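Local coordinates for protein porin (Rhodobacter capsulatus, PDB 2POR) that assembles as a homotrimer and forms outer-membrane channels that let small hydrophilic solutes, up to about 0.6 kDa, diffuse through passively, at residues 83-88 with 102-107; 197-202 with 232-237; 258-263 with 283-288. All coordinates share one frame; numbering follows the deposited sequence.

Contact 1: 83-88 with 102-107; sequences FGDLYE and IPYLTG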
loop_
_atom_site.group_PDB
_atom_site.type_symbol
_atom_site.label_atom_id
_atom_site.label_comp_id
_atom_site.label_asym_id
_atom_site.label_seq_id
_atom_site.Cartn_x
_atom_site.Cartn_y
_atom_site.Cartn_z
ATOM N N PHE A 83 -20.041 16.631 -16.656
ATOM C CA PHE A 83 -21.433 16.241 -16.389
ATOM C C PHE A 83 -21.628 15.196 -15.328
ATOM O O PHE A 83 -22.758 15.047 -14.862
ATOM C CB PHE A 83 -22.139 15.756 -17.697
ATOM C CG PHE A 83 -21.880 16.709 -18.874
ATOM C CD1 PHE A 83 -22.157 18.067 -18.756
ATOM C CD2 PHE A 83 -21.313 16.232 -20.046
ATOM C CE1 PHE A 83 -21.854 18.908 -19.795
ATOM C CE2 PHE A 83 -21.015 17.082 -21.078
ATOM C CZ PHE A 83 -21.283 18.420 -20.946
ATOM N N GLY A 84 -20.558 14.489 -14.900
ATOM C CA GLY A 84 -20.680 13.491 -13.851
ATOM C C GLY A 84 -21.595 12.302 -14.159
ATOM O O GLY A 84 -21.824 11.932 -15.314
ATOM N N ASP A 85 -22.108 11.682 -13.106
ATOM C CA ASP A 85 -22.918 10.476 -13.164
ATOM C C ASP A 85 -24.321 10.706 -12.668
ATOM O O ASP A 85 -24.627 11.779 -12.166
ATOM C CB ASP A 85 -22.260 9.358 -12.321
ATOM C CG ASP A 85 -20.986 8.866 -13.001
ATOM O OD1 ASP A 85 -20.933 8.767 -14.224
ATOM O OD2 ASP A 85 -20.013 8.638 -12.302
ATOM N N LEU A 86 -25.202 9.715 -12.759
ATOM C CA LEU A 86 -26.571 9.823 -12.302
ATOM C C LEU A 86 -26.546 9.497 -10.818
ATOM O O LEU A 86 -25.485 9.133 -10.265
ATOM C CB LEU A 86 -27.473 8.845 -13.095
ATOM C CG LEU A 86 -27.530 9.000 -14.608
ATOM C CD1 LEU A 86 -28.600 8.023 -15.070
ATOM C CD2 LEU A 86 -27.904 10.413 -15.088
ATOM N N TYR A 87 -27.685 9.638 -10.146
ATOM C CA TYR A 87 -27.807 9.405 -8.707
ATOM C C TYR A 87 -27.265 8.033 -8.283
ATOM O O TYR A 87 -27.702 7.016 -8.791
ATOM C CB TYR A 87 -29.296 9.534 -8.293
ATOM C CG TYR A 87 -29.517 9.377 -6.791
ATOM C CD1 TYR A 87 -29.066 10.342 -5.891
ATOM C CD2 TYR A 87 -30.149 8.243 -6.327
ATOM C CE1 TYR A 87 -29.257 10.150 -4.533
ATOM C CE2 TYR A 87 -30.334 8.041 -4.977
ATOM C CZ TYR A 87 -29.883 8.996 -4.103
ATOM O OH TYR A 87 -30.030 8.751 -2.762
ATOM N N GLU A 88 -26.366 7.971 -7.307
ATOM C CA GLU A 88 -25.734 6.753 -6.861
ATOM C C GLU A 88 -26.614 6.052 -5.885
ATOM O O GLU A 88 -27.033 6.594 -4.861
ATOM C CB GLU A 88 -24.385 7.109 -6.250
ATOM C CG GLU A 88 -23.637 5.887 -5.818
ATOM C CD GLU A 88 -22.213 6.140 -5.346
ATOM O OE1 GLU A 88 -21.393 6.701 -6.059
ATOM O OE2 GLU A 88 -21.899 5.722 -4.247
ATOM N N ILE A 102 -22.677 7.167 -15.966
ATOM C CA ILE A 102 -23.028 7.430 -17.334
ATOM C C ILE A 102 -21.942 6.760 -18.195
ATOM O O ILE A 102 -20.766 6.784 -17.806
ATOM C CB ILE A 102 -23.123 8.996 -17.519
ATOM C CG1 ILE A 102 -24.413 9.508 -16.852
ATOM C CG2 ILE A 102 -23.084 9.394 -19.001
ATOM C CD1 ILE A 102 -24.551 11.067 -16.953
ATOM N N PRO A 103 -22.272 6.168 -19.372
ATOM C CA PRO A 103 -21.334 5.383 -20.173
ATOM C C PRO A 103 -20.432 6.225 -21.034
ATOM O O PRO A 103 -20.596 6.281 -22.261
ATOM C CB PRO A 103 -22.239 4.433 -20.957
ATOM C CG PRO A 103 -23.506 5.233 -21.164
ATOM C CD PRO A 103 -23.659 5.965 -19.847
ATOM N N TYR A 104 -19.466 6.918 -20.422
ATOM C CA TYR A 104 -18.561 7.712 -21.219
ATOM C C TYR A 104 -17.591 6.765 -21.912
ATOM O O TYR A 104 -17.208 5.731 -21.371
ATOM C CB TYR A 104 -17.776 8.723 -20.346
ATOM C CG TYR A 104 -18.732 9.719 -19.677
ATOM C CD1 TYR A 104 -19.253 10.755 -20.419
ATOM C CD2 TYR A 104 -19.075 9.593 -18.335
ATOM C CE1 TYR A 104 -20.114 11.655 -19.805
ATOM C CE2 TYR A 104 -19.933 10.498 -17.727
ATOM C CZ TYR A 104 -20.440 11.520 -18.488
ATOM O OH TYR A 104 -21.321 12.423 -17.970
ATOM N N LEU A 105 -17.213 7.161 -23.119
ATOM C CA LEU A 105 -16.291 6.388 -23.922
ATOM C C LEU A 105 -14.846 6.508 -23.458
ATOM O O LEU A 105 -14.108 5.530 -23.566
ATOM C CB LEU A 105 -16.426 6.829 -25.425
ATOM C CG LEU A 105 -15.600 6.096 -26.547
ATOM C CD1 LEU A 105 -16.095 4.653 -26.663
ATOM C CD2 LEU A 105 -15.755 6.807 -27.878
ATOM N N THR A 106 -14.348 7.665 -22.958
ATOM C CA THR A 106 -12.921 7.816 -22.664
ATOM C C THR A 106 -12.667 8.203 -21.195
ATOM O O THR A 106 -13.639 8.461 -20.466
ATOM C CB THR A 106 -12.260 8.882 -23.646
ATOM O OG1 THR A 106 -12.704 10.188 -23.244
ATOM C CG2 THR A 106 -12.575 8.597 -25.152
ATOM N N GLY A 107 -11.385 8.232 -20.781
ATOM C CA GLY A 107 -10.942 8.649 -19.453
ATOM C C GLY A 107 -11.436 7.649 -18.457
ATOM O O GLY A 107 -11.965 6.590 -18.812
HETATM O O HOH W 1 -19.113 7.452 -15.656
#
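Ile-102, Tyr-104 and Asp-85 contribute most of the surface buried here, and each meets the other segment differently. Ile-102 uses both its backbone and its side chain. Its N-H points at Asp-85 OD1, with N to OD1 at 2.9 Å and 160° at the hydrogen, approaching from above the carboxylate plane, 40° out of it. Its side chain reaches past that bond: with CG1 anti to the carbonyl carbon (chi1 -74°) and CD1 extended from it, CD1 comes to 3.3 Å from Gly-84 O, while CG1 lies 3.9 Å from Leu-86 CG. The Leu-86 and Ile-102 side chains cross at about a right angle.

Tyr-104 brings its phenol edge to the same carbonyl. OH donates to Gly-84 O over 2.7 Å, in the carbonyl plane and on a lone pair. Gly-84 O also lies in the ring plane. The phenol oxygen passes 3.4 Å from Phe-83 CB, and one ring face is covered by CG2 of Ile-102 from its own segment, offset toward the rim. Gly-84, with positive phi, is where the chain leaves helix 78-83, and the carbonyl gripped by Tyr-104 belongs to this first residue past the helix.

A water donates to Asp-85 OD1 at 2.7 Å and to Ile-102 O, so OD1 accepts two hydrogen bonds, from Ile-102 N and from the water.

Both segments belong to the long excursion between helix 78-83 and strand 118-125, which lies near the centre of the chain, inside the barrel. There Ile-102 packs on Tyr-200 of wall strand 195-207. The two direct bonds and the water bridge hold the two loop segments together. These donors, and a calcium ion about 4 Å from the Asp-85 side chain (nearest atoms), would probably favour the charged carboxylate.

Contact 2: 197-202 with 232-237; sequences VKAYYA and YGLSVD. With C8E ((hydroxyethyloxy)tri(ethyloxy)octane), chain H.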
loop_
_atom_site.group_PDB
_atom_site.type_symbol
_atom_site.label_atom_id
_atom_site.label_comp_id
_atom_site.label_asym_id
_atom_site.label_seq_id
_atom_site.Cartn_x
_atom_site.Cartn_y
_atom_site.Cartn_z
ATOM N N VAL A 197 -32.189 16.981 -11.143
ATOM C CA VAL A 197 -32.605 16.174 -12.265
ATOM C C VAL A 197 -31.397 16.176 -13.176
ATOM O O VAL A 197 -30.758 17.215 -13.329
ATOM C CB VAL A 197 -33.819 16.791 -12.970
ATOM C CG1 VAL A 197 -34.205 15.961 -14.182
ATOM C CG2 VAL A 197 -35.021 16.742 -12.054
ATOM N N LYS A 198 -31.003 15.039 -13.740
ATOM C CA LYS A 198 -29.871 14.972 -14.652
ATOM C C LYS A 198 -30.378 14.046 -15.763
ATOM O O LYS A 198 -31.104 13.068 -15.495
ATOM C CB LYS A 198 -28.653 14.371 -13.939
ATOM C CG LYS A 198 -27.454 14.445 -14.873
ATOM C CD LYS A 198 -26.153 13.930 -14.283
ATOM C CE LYS A 198 -25.709 14.852 -13.164
ATOM N NZ LYS A 198 -24.397 14.507 -12.630
ATOM N N ALA A 199 -30.042 14.389 -16.999
ATOM C CA ALA A 199 -30.453 13.614 -18.164
ATOM C C ALA A 199 -29.385 13.699 -19.230
ATOM O O ALA A 199 -28.656 14.703 -19.280
ATOM C CB ALA A 199 -31.724 14.159 -18.773
ATOM N N TYR A 200 -29.211 12.683 -20.087
ATOM C CA TYR A 200 -28.220 12.790 -21.151
ATOM C C TYR A 200 -28.732 11.953 -22.336
ATOM O O TYR A 200 -29.597 11.093 -22.157
ATOM C CB TYR A 200 -26.839 12.250 -20.704
ATOM C CG TYR A 200 -26.817 10.721 -20.531
ATOM C CD1 TYR A 200 -27.310 10.110 -19.382
ATOM C CD2 TYR A 200 -26.344 9.925 -21.590
ATOM C CE1 TYR A 200 -27.342 8.716 -19.289
ATOM C CE2 TYR A 200 -26.377 8.536 -21.505
ATOM C CZ TYR A 200 -26.876 7.938 -20.360
ATOM O OH TYR A 200 -26.911 6.550 -20.315
ATOM N N TYR A 201 -28.159 12.179 -23.486
ATOM C CA TYR A 201 -28.412 11.371 -24.636
ATOM C C TYR A 201 -27.029 11.233 -25.258
ATOM O O TYR A 201 -26.276 12.212 -25.348
ATOM C CB TYR A 201 -29.390 12.107 -25.544
ATOM C CG TYR A 201 -29.474 11.404 -26.888
ATOM C CD1 TYR A 201 -30.293 10.298 -26.988
ATOM C CD2 TYR A 201 -28.708 11.862 -27.957
ATOM C CE1 TYR A 201 -30.350 9.624 -28.182
ATOM C CE2 TYR A 201 -28.761 11.184 -29.153
ATOM C CZ TYR A 201 -29.589 10.073 -29.244
ATOM O OH TYR A 201 -29.663 9.376 -30.438
ATOM N N ALA A 202 -26.668 10.031 -25.727
ATOM C CA ALA A 202 -25.362 9.794 -26.349
ATOM C C ALA A 202 -25.594 8.955 -27.612
ATOM O O ALA A 202 -26.469 8.093 -27.641
ATOM C CB ALA A 202 -24.406 8.989 -25.433
ATOM N N TYR A 232 -29.135 6.670 -23.352
ATOM C CA TYR A 232 -29.770 7.846 -22.764
ATOM C C TYR A 232 -30.289 7.486 -21.378
ATOM O O TYR A 232 -30.484 6.298 -21.073
ATOM C CB TYR A 232 -30.922 8.382 -23.666
ATOM C CG TYR A 232 -31.842 7.316 -24.232
ATOM C CD1 TYR A 232 -31.489 6.726 -25.434
ATOM C CD2 TYR A 232 -32.980 6.925 -23.547
ATOM C CE1 TYR A 232 -32.277 5.725 -25.952
ATOM C CE2 TYR A 232 -33.786 5.925 -24.070
ATOM C CZ TYR A 232 -33.420 5.331 -25.272
ATOM O OH TYR A 232 -34.191 4.300 -25.804
ATOM N N GLY A 233 -30.485 8.444 -20.467
ATOM C CA GLY A 233 -30.948 8.135 -19.127
ATOM C C GLY A 233 -31.335 9.399 -18.370
ATOM O O GLY A 233 -31.160 10.538 -18.811
ATOM N N LEU A 234 -31.840 9.155 -17.203
ATOM C CA LEU A 234 -32.367 10.225 -16.407
ATOM C C LEU A 234 -32.270 9.845 -14.951
ATOM O O LEU A 234 -32.448 8.647 -14.651
ATOM C CB LEU A 234 -33.796 10.384 -16.786
ATOM C CG LEU A 234 -34.670 11.154 -15.848
ATOM C CD1 LEU A 234 -34.428 12.646 -16.057
ATOM C CD2 LEU A 234 -36.087 10.731 -16.066
ATOM N N SER A 235 -31.988 10.802 -14.044
ATOM C CA SER A 235 -32.156 10.493 -12.640
ATOM C C SER A 235 -32.792 11.677 -11.937
ATOM O O SER A 235 -32.649 12.827 -12.401
ATOM C CB SER A 235 -30.839 10.178 -11.901
ATOM O OG SER A 235 -29.868 11.189 -11.784
ATOM N N VAL A 236 -33.468 11.340 -10.836
ATOM C CA VAL A 236 -34.143 12.322 -10.019
ATOM C C VAL A 236 -33.830 11.968 -8.576
ATOM O O VAL A 236 -33.975 10.795 -8.197
ATOM C CB VAL A 236 -35.701 12.279 -10.212
ATOM C CG1 VAL A 236 -36.344 13.393 -9.384
ATOM C CG2 VAL A 236 -36.097 12.553 -11.641
ATOM N N ASP A 237 -33.403 12.927 -7.747
ATOM C CA ASP A 237 -33.313 12.672 -6.314
ATOM C C ASP A 237 -33.837 13.904 -5.590
ATOM O O ASP A 237 -33.709 15.022 -6.122
ATOM C CB ASP A 237 -31.892 12.419 -5.859
ATOM C CG ASP A 237 -30.872 13.493 -6.121
ATOM O OD1 ASP A 237 -30.309 13.549 -7.207
ATOM O OD2 ASP A 237 -30.619 14.263 -5.206
HETATM C C1 C8E H . -30.505 16.324 -23.717
HETATM C C2 C8E H . -31.153 15.327 -22.761
HETATM C C3 C8E H . -32.210 14.454 -23.418
HETATM C C4 C8E H . -32.552 13.235 -22.527
HETATM C C5 C8E H . -33.762 12.431 -23.020
HETATM C C6 C8E H . -33.966 11.032 -22.427
HETATM C C7 C8E H . -34.365 10.966 -20.963
HETATM C C8 C8E H . -35.331 9.798 -20.741
HETATM O O9 C8E H . -34.972 8.426 -21.007
HETATM C C10 C8E H . -35.243 7.532 -19.901
HETATM C C11 C8E H . -35.519 6.015 -20.069
HETATM O O12 C8E H . -36.662 5.483 -20.764
HETATM C C13 C8E H . -37.796 5.213 -19.924
HETATM C C14 C8E H . -38.542 3.876 -20.093
HETATM O O15 C8E H . -38.036 2.621 -19.596
HETATM C C16 C8E H . -38.978 1.972 -18.705
HETATM C C17 C8E H . -38.787 0.575 -18.034
HETATM O O18 C8E H . -37.853 0.297 -16.955
HETATM C C19 C8E H . -38.440 0.031 -15.673
HETATM C C20 C8E H . -38.351 1.113 -14.608
HETATM O O21 C8E H . -38.898 0.678 -13.367
#
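One face of the Tyr-200 ring lies over the backbone of the neighbouring strand, with Gly-233 N 3.4 Å above its plane and Tyr-232 CA 3.6 Å above it, both offset toward the rim. The approach of Tyr-232 CA is a CH-pi contact, 26° off the ring normal. The ring of Tyr-232 has O9 of a bound C8E detergent at its edge, 3.6 Å from CD2. Tyr-201 meets Tyr-232 obliquely, its CD1 lying against Tyr-232 CB.

Tyr-200 CG stands between the backbone N and the carbonyl carbon (chi1 70°), which lays the ring across the adjacent strand at Gly-233. A side chain at Gly-233 would start about 3.0 Å from Tyr-200 CE1, so this residue leaves the ring its place. The phenol OH bonds to Gln-250. A leucine in place of Tyr-200 would probably leave Gln-250 without this hydroxyl partner and uncover the flat backbone at Gly-233.

Strands 195-207 and 226-240 are neighbours in the 16-stranded antiparallel porin barrel; the axes of the two short segments run 178° apart, approaching to 4.8 Å. Lys-198 with Ser-235 and Tyr-200 with Gly-233 are hydrogen-bonded pairs. The shorter bond of the first, Ser-235 N to Lys-198 O, spans 2.8 Å, whereas both bonds of the second are longer.

On the face carrying Val-197, Ala-199 and Tyr-201, the apolar side chains and the detergent's alkyl chain meet, as expected of the membrane side: Leu-234 CD1 packs 3.8 Å from Val-197 CG1, and C8E C4 sits 4.0 Å from Ala-199 CB. The face with Lys-198, Tyr-200 and Ser-235 looks into the barrel, where Lys-198 NZ bonds to Phe-83 O and Asp-85 O and Ser-235 OG to Tyr-87 N.

Contact 3: 258-263 with 283-288; sequences DDVTYY and DNDLPN. With C8E ((hydroxyethyloxy)tri(ethyloxy)octane), chain E.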
loop_
_atom_site.group_PDB
_atom_site.type_symbol
_atom_site.label_atom_id
_atom_site.label_comp_id
_atom_site.label_asym_id
_atom_site.label_seq_id
_atom_site.Cartn_x
_atom_site.Cartn_y
_atom_site.Cartn_z
ATOM N N ASP A 258 -27.491 -5.825 -29.032
ATOM C CA ASP A 258 -28.591 -5.935 -28.098
ATOM C C ASP A 258 -28.854 -4.545 -27.458
ATOM O O ASP A 258 -28.145 -3.589 -27.772
ATOM C CB ASP A 258 -28.232 -6.972 -27.020
ATOM C CG ASP A 258 -29.446 -7.678 -26.382
ATOM O OD1 ASP A 258 -30.616 -7.373 -26.701
ATOM O OD2 ASP A 258 -29.223 -8.558 -25.543
ATOM N N ASP A 259 -29.880 -4.458 -26.614
ATOM C CA ASP A 259 -30.247 -3.285 -25.850
ATOM C C ASP A 259 -30.483 -3.743 -24.425
ATOM O O ASP A 259 -30.700 -4.931 -24.173
ATOM C CB ASP A 259 -31.524 -2.618 -26.372
ATOM C CG ASP A 259 -32.760 -3.508 -26.499
ATOM O OD1 ASP A 259 -33.377 -3.847 -25.499
ATOM O OD2 ASP A 259 -33.109 -3.863 -27.619
ATOM N N VAL A 260 -30.391 -2.839 -23.459
ATOM C CA VAL A 260 -30.673 -3.164 -22.074
ATOM C C VAL A 260 -31.169 -1.849 -21.450
ATOM O O VAL A 260 -30.781 -0.750 -21.872
ATOM C CB VAL A 260 -29.357 -3.712 -21.411
ATOM C CG1 VAL A 260 -28.191 -2.714 -21.474
ATOM C CG2 VAL A 260 -29.704 -4.110 -19.990
ATOM N N THR A 261 -32.106 -2.000 -20.523
ATOM C CA THR A 261 -32.592 -0.930 -19.677
ATOM C C THR A 261 -32.212 -1.378 -18.266
ATOM O O THR A 261 -32.494 -2.511 -17.845
ATOM C CB THR A 261 -34.127 -0.772 -19.810
ATOM O OG1 THR A 261 -34.353 -0.326 -21.157
ATOM C CG2 THR A 261 -34.727 0.182 -18.751
ATOM N N TYR A 262 -31.549 -0.493 -17.527
ATOM C CA TYR A 262 -31.061 -0.799 -16.190
ATOM C C TYR A 262 -31.419 0.405 -15.317
ATOM O O TYR A 262 -31.522 1.547 -15.792
ATOM C CB TYR A 262 -29.537 -1.059 -16.252
ATOM C CG TYR A 262 -28.611 -0.140 -17.058
ATOM C CD1 TYR A 262 -28.638 -0.030 -18.451
ATOM C CD2 TYR A 262 -27.646 0.574 -16.366
ATOM C CE1 TYR A 262 -27.714 0.766 -19.128
ATOM C CE2 TYR A 262 -26.711 1.368 -17.037
ATOM C CZ TYR A 262 -26.747 1.459 -18.410
ATOM O OH TYR A 262 -25.790 2.218 -19.041
ATOM N N TYR A 263 -31.711 0.137 -14.070
ATOM C CA TYR A 263 -32.239 1.175 -13.218
ATOM C C TYR A 263 -31.956 0.861 -11.747
ATOM O O TYR A 263 -31.574 -0.255 -11.381
ATOM C CB TYR A 263 -33.754 1.294 -13.522
ATOM C CG TYR A 263 -34.498 0.046 -13.122
ATOM C CD1 TYR A 263 -34.896 -0.042 -11.795
ATOM C CD2 TYR A 263 -34.664 -0.989 -14.028
ATOM C CE1 TYR A 263 -35.454 -1.185 -11.308
ATOM C CE2 TYR A 263 -35.227 -2.148 -13.546
ATOM C CZ TYR A 263 -35.602 -2.228 -12.192
ATOM O OH TYR A 263 -36.089 -3.413 -11.654
ATOM N N ASP A 283 -31.410 -3.178 -10.860
ATOM C CA ASP A 283 -31.635 -4.269 -11.794
ATOM C C ASP A 283 -31.542 -3.848 -13.237
ATOM O O ASP A 283 -31.284 -2.682 -13.574
ATOM C CB ASP A 283 -33.002 -4.848 -11.538
ATOM C CG ASP A 283 -33.147 -6.311 -11.924
ATOM O OD1 ASP A 283 -32.213 -6.976 -12.419
ATOM O OD2 ASP A 283 -34.253 -6.766 -11.680
ATOM N N ASN A 284 -31.682 -4.819 -14.126
ATOM C CA ASN A 284 -31.811 -4.471 -15.521
ATOM C C ASN A 284 -32.803 -5.491 -16.049
ATOM O O ASN A 284 -33.197 -6.431 -15.360
ATOM C CB ASN A 284 -30.479 -4.577 -16.283
ATOM C CG ASN A 284 -29.838 -5.940 -16.250
ATOM O OD1 ASN A 284 -30.473 -6.977 -16.443
ATOM N ND2 ASN A 284 -28.558 -6.007 -15.969
ATOM N N ASP A 285 -33.218 -5.287 -17.273
ATOM C CA ASP A 285 -34.171 -6.187 -17.912
ATOM C C ASP A 285 -33.575 -7.372 -18.690
ATOM O O ASP A 285 -34.249 -7.983 -19.524
ATOM C CB ASP A 285 -35.062 -5.357 -18.850
ATOM C CG ASP A 285 -34.396 -4.719 -20.064
ATOM O OD1 ASP A 285 -33.165 -4.792 -20.239
ATOM O OD2 ASP A 285 -35.138 -4.124 -20.848
ATOM N N LEU A 286 -32.303 -7.712 -18.563
ATOM C CA LEU A 286 -31.805 -8.853 -19.302
ATOM C C LEU A 286 -32.458 -10.099 -18.698
ATOM O O LEU A 286 -32.980 -10.057 -17.567
ATOM C CB LEU A 286 -30.302 -8.919 -19.186
ATOM C CG LEU A 286 -29.664 -7.821 -19.963
ATOM C CD1 LEU A 286 -28.209 -7.942 -19.689
ATOM C CD2 LEU A 286 -29.979 -7.887 -21.450
ATOM N N PRO A 287 -32.506 -11.210 -19.477
ATOM C CA PRO A 287 -33.139 -12.476 -19.091
ATOM C C PRO A 287 -32.800 -13.112 -17.735
ATOM O O PRO A 287 -33.694 -13.443 -16.947
ATOM C CB PRO A 287 -32.816 -13.378 -20.282
ATOM C CG PRO A 287 -31.627 -12.732 -20.971
ATOM C CD PRO A 287 -32.076 -11.291 -20.885
ATOM N N ASN A 288 -31.503 -13.339 -17.468
ATOM C CA ASN A 288 -31.058 -13.955 -16.202
ATOM C C ASN A 288 -31.276 -13.099 -14.938
ATOM O O ASN A 288 -31.813 -13.603 -13.943
ATOM C CB ASN A 288 -29.529 -14.356 -16.346
ATOM C CG ASN A 288 -28.536 -14.137 -15.170
ATOM O OD1 ASN A 288 -28.624 -14.713 -14.075
ATOM N ND2 ASN A 288 -27.512 -13.301 -15.351
HETATM C C1 C8E E . -20.005 3.628 -25.003
HETATM C C2 C8E E . -19.211 2.655 -24.169
HETATM C C3 C8E E . -20.195 2.023 -23.246
HETATM C C4 C8E E . -19.342 1.135 -22.387
HETATM C C5 C8E E . -19.922 0.951 -20.990
HETATM C C6 C8E E . -21.350 0.415 -20.950
HETATM C C7 C8E E . -21.761 -0.097 -19.556
HETATM C C8 C8E E . -23.182 -0.562 -19.726
HETATM O O9 C8E E . -23.814 -1.394 -18.776
HETATM C C10 C8E E . -24.415 -2.530 -19.389
HETATM C C11 C8E E . -25.357 -3.210 -18.454
HETATM O O12 C8E E . -25.578 -4.606 -18.570
HETATM C C13 C8E E . -24.714 -5.376 -17.725
HETATM C C14 C8E E . -23.840 -6.440 -18.402
HETATM O O15 C8E E . -24.473 -7.430 -19.243
HETATM C C16 C8E E . -24.245 -8.802 -18.849
HETATM C C17 C8E E . -25.445 -9.609 -18.291
HETATM O O18 C8E E . -25.562 -11.059 -18.259
HETATM C C19 C8E E . -26.052 -11.620 -19.512
HETATM C C20 C8E E . -27.372 -12.424 -19.497
HETATM O O21 C8E E . -28.225 -11.933 -18.454
HETATM O O HOH W 2 -34.269 -2.379 -23.123
#
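A water held between Thr-261, Asp-259 and Asp-285 ties the two segments: it accepts from Thr-261 OG1 at 2.8 Å and donates to Asp-259 OD1 and Asp-285 OD2. The other carboxylate oxygen, Asp-285 OD1, accepts the backbone N-H of Thr-261, with N to OD1 at 3.0 Å and an almost straight 175° at the hydrogen, although the donor stands above the carboxylate plane, 51° out of it. Asp-285 CG lies between the backbone N and the carbonyl carbon (chi1 66°), turning the carboxylate back across Thr-261.

Farther along, Tyr-263 and Asp-283 form an antiparallel hydrogen-bonded pair, Tyr-263 N to Asp-283 O being 2.9 Å. Their side chains run side by side in the same direction; Tyr-263 OH lies 3.4 Å from Asp-283 CB, and Asp-283 O sits over one face of the ring. At the non-hydrogen-bonded pair, Tyr-262 CB comes within 3.6 Å of Asn-284 CB.

Asn-284 ends the strand in an Asx turn: its OD1 accepts Leu-286 N at 2.9 Å, and also Ser-289 OG, while ND2 donates to Arg-97 O. Leu-286 CG then packs 3.7 Å from Val-260 CG2, and its CD1 touches a C8E detergent, 3.5 Å from C17.

This hairpin joins strands 258-272 and 275-284 of the barrel. Pairing continues to Asp-285, whose backbone N bonds to Thr-261 O while its carboxylate takes the N-H that a backbone carbonyl would otherwise accept; the water between Asp-259 and Asp-285 probably eases the nearness of two like charges.

How the contacts relate
Along the chain the three contacts follow one another, contact 1 closing before contact 2 opens and contact 2 before contact 3. Contacts 2 and 3 sit in the same closed antiparallel sheet, their centres about 17 Å apart: 195-207 pairs with 226-240, strand 243-254 comes next, then the 258-272 and 275-284 hairpin. Contact 1 belongs to the excursion folded inside the barrel, its centre about 10 Å from that of contact 2 and 18 Å from that of contact 3. It touches contact 2 directly, through hydrogen bonds from Lys-198 as well as packing of Pro-103 on Tyr-200. Wall and inner loop are thereby joined, consistent with the loop narrowing the pore, as in other porins.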